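PDB 6DXN: Thiol:disulfide interchange protein from Klebsiella pneumoniae, which probably acts as a periplasmic thiol-disulfide oxidoreductase of the DsbA subfamily, exchanging disulfide bonds with substrate proteins. Local coordinates for residues A81-V86 against Q128-V133. Residues are numbered along the deposited sequence; the frame is centred on the assembly and turned at random.
Sequences AQYAGV and QSNFMV
Tyr-83 packs its ring against the N-terminal turn of helix 131-146, a small, partly buried contact near the surface, among the helices of the DsbA-like thioredoxin domain. The tyrosine belongs to helix 71-83, and with CG anti to the backbone N (chi1 170°) its ring extends toward Asn-130 and Val-133. At the base, CG2 of Val-133 lies 3.7 Å from Tyr-83 CB, the two side chains crossing nearly at right angles. Farther out, the Asn-130 amide lies obliquely beside the CE1, CZ and OH end of the ring, the two planes 46° apart; Asn-130 ND2 comes within 2.9 Å of Tyr-83 OH, but the angle is too poor for a hydrogen bond. Met-132, present as selenomethionine, adds a looser apolar touch through CB, 4.4 Å from Tyr-83 CD1. The amide is held by its own helix start: Asn-130 OD1 accepts Val-133 N at 3.1 Å, in the carbonyl plane on a lone pair, and a weak bond from Met-132 N. The Tyr-83 side chain also touches Met-127 of helix 121-129, which places the contact where that helix gives way to helix 131-146. The arrangement is that of an asparagine N-cap packed against a tyrosine from another helix of the DsbA fold.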
loop_
_atom_site.group_PDB
_atom_site.type_symbol
_atom_site.label_atom_id
_atom_site.label_comp_id
_atom_site.label_asym_id
_atom_site.label_seq_id
_atom_site.Cartn_x
_atom_site.Cartn_y
_atom_site.Cartn_z
ATOM N N ALA A 81 -5.057 12.092 1.230
ATOM C CA ALA A 81 -4.981 11.834 -0.218
ATOM C C ALA A 81 -6.198 11.045 -0.719
ATOM O O ALA A 81 -6.736 11.344 -1.796
ATOM C CB ALA A 81 -3.706 11.087 -0.528
ATOM N N GLN A 82 -6.618 10.045 0.065
ATOM C CA GLN A 82 -7.738 9.148 -0.285
ATOM C C GLN A 82 -9.083 9.817 0.032
ATOM O O GLN A 82 -10.065 9.588 -0.663
ATOM C CB GLN A 82 -7.594 7.823 0.463
ATOM C CG GLN A 82 -6.333 7.068 0.085
ATOM C CD GLN A 82 -6.017 5.941 1.032
ATOM O OE1 GLN A 82 -4.891 5.812 1.504
ATOM N NE2 GLN A 82 -7.013 5.128 1.341
ATOM N N TYR A 83 -9.107 10.630 1.091
ATOM C CA TYR A 83 -10.311 11.365 1.489
ATOM C C TYR A 83 -10.621 12.427 0.429
ATOM O O TYR A 83 -11.784 12.641 0.073
ATOM C CB TYR A 83 -10.126 11.994 2.873
ATOM C CG TYR A 83 -11.207 12.971 3.263
ATOM C CD1 TYR A 83 -12.409 12.534 3.800
ATOM C CD2 TYR A 83 -11.029 14.336 3.102
ATOM C CE1 TYR A 83 -13.408 13.427 4.155
ATOM C CE2 TYR A 83 -12.018 15.242 3.453
ATOM C CZ TYR A 83 -13.212 14.786 3.983
ATOM O OH TYR A 83 -14.187 15.676 4.332
ATOM N N ALA A 84 -9.561 13.103 -0.036
ATOM C CA ALA A 84 -9.658 14.105 -1.090
ATOM C C ALA A 84 -9.772 13.396 -2.445
ATOM O O ALA A 84 -10.061 14.024 -3.468
ATOM C CB ALA A 84 -8.455 15.013 -1.052
ATOM N N GLY A 85 -9.499 12.088 -2.434
ATOM C CA GLY A 85 -9.583 11.263 -3.626
ATOM C C GLY A 85 -8.464 11.532 -4.621
ATOM O O GLY A 85 -8.563 11.083 -5.763
ATOM N N VAL A 86 -7.406 12.245 -4.190
ATOM C CA VAL A 86 -6.250 12.564 -5.053
ATOM C C VAL A 86 -5.113 11.571 -4.778
ATOM O O VAL A 86 -3.957 11.827 -5.146
ATOM C CB VAL A 86 -5.759 14.014 -4.855
ATOM C CG1 VAL A 86 -6.873 15.024 -5.101
ATOM C CG2 VAL A 86 -5.137 14.230 -3.479
ATOM N N GLN A 128 -6.815 17.318 7.795
ATOM C CA GLN A 128 -6.036 16.657 8.845
ATOM C C GLN A 128 -6.896 16.414 10.093
ATOM O O GLN A 128 -6.618 15.490 10.864
ATOM C CB GLN A 128 -4.834 17.504 9.262
ATOM C CG GLN A 128 -3.667 17.480 8.287
ATOM C CD GLN A 128 -2.633 18.510 8.676
ATOM O OE1 GLN A 128 -2.879 19.708 8.612
ATOM N NE2 GLN A 128 -1.460 18.048 9.072
ATOM N N SER A 129 -7.932 17.246 10.275
ATOM C CA SER A 129 -8.797 17.190 11.449
ATOM C C SER A 129 -9.961 16.204 11.254
ATOM O O SER A 129 -10.418 15.594 12.218
ATOM C CB SER A 129 -9.329 18.566 11.765
ATOM O OG SER A 129 -8.285 19.524 11.821
ATOM N N ASN A 130 -10.428 16.085 10.006
ATOM C CA ASN A 130 -11.583 15.263 9.604
ATOM C C ASN A 130 -11.608 13.917 10.350
ATOM O O ASN A 130 -10.600 13.203 10.477
ATOM C CB ASN A 130 -11.624 15.112 8.080
ATOM C CG ASN A 130 -12.793 14.283 7.593
ATOM O OD1 ASN A 130 -12.730 13.055 7.580
ATOM N ND2 ASN A 130 -13.835 14.950 7.128
ATOM N N PHE A 131 -12.803 13.561 10.818
ATOM C CA PHE A 131 -13.003 12.323 11.583
ATOM C C PHE A 131 -12.650 11.074 10.754
ATOM O O PHE A 131 -12.096 10.138 11.299
ATOM C CB PHE A 131 -14.425 12.262 12.158
ATOM C CG PHE A 131 -15.533 11.968 11.176
ATOM C CD1 PHE A 131 -15.913 10.656 10.920
ATOM C CD2 PHE A 131 -16.225 12.990 10.538
ATOM C CE1 PHE A 131 -16.937 10.376 10.029
ATOM C CE2 PHE A 131 -17.245 12.709 9.639
ATOM C CZ PHE A 131 -17.596 11.400 9.383
HETATM N N MSE A 132 -12.961 11.084 9.451
HETATM C CA MSE A 132 -12.688 9.915 8.592
HETATM C C MSE A 132 -11.208 9.785 8.339
HETATM O O MSE A 132 -10.689 8.681 8.248
HETATM C CB MSE A 132 -13.425 9.962 7.252
HETATM C CG MSE A 132 -14.890 9.572 7.431
HETATM SE SE MSE A 132 -15.986 10.253 5.946
HETATM C CE MSE A 132 -15.545 8.839 4.646
ATOM N N VAL A 133 -10.525 10.929 8.232
ATOM C CA VAL A 133 -9.072 10.960 7.986
ATOM C C VAL A 133 -8.351 10.329 9.186
ATOM O O VAL A 133 -7.505 9.449 9.023
ATOM C CB VAL A 133 -8.592 12.395 7.692
ATOM C CG1 VAL A 133 -7.082 12.555 7.831
ATOM C CG2 VAL A 133 -9.055 12.846 6.319
#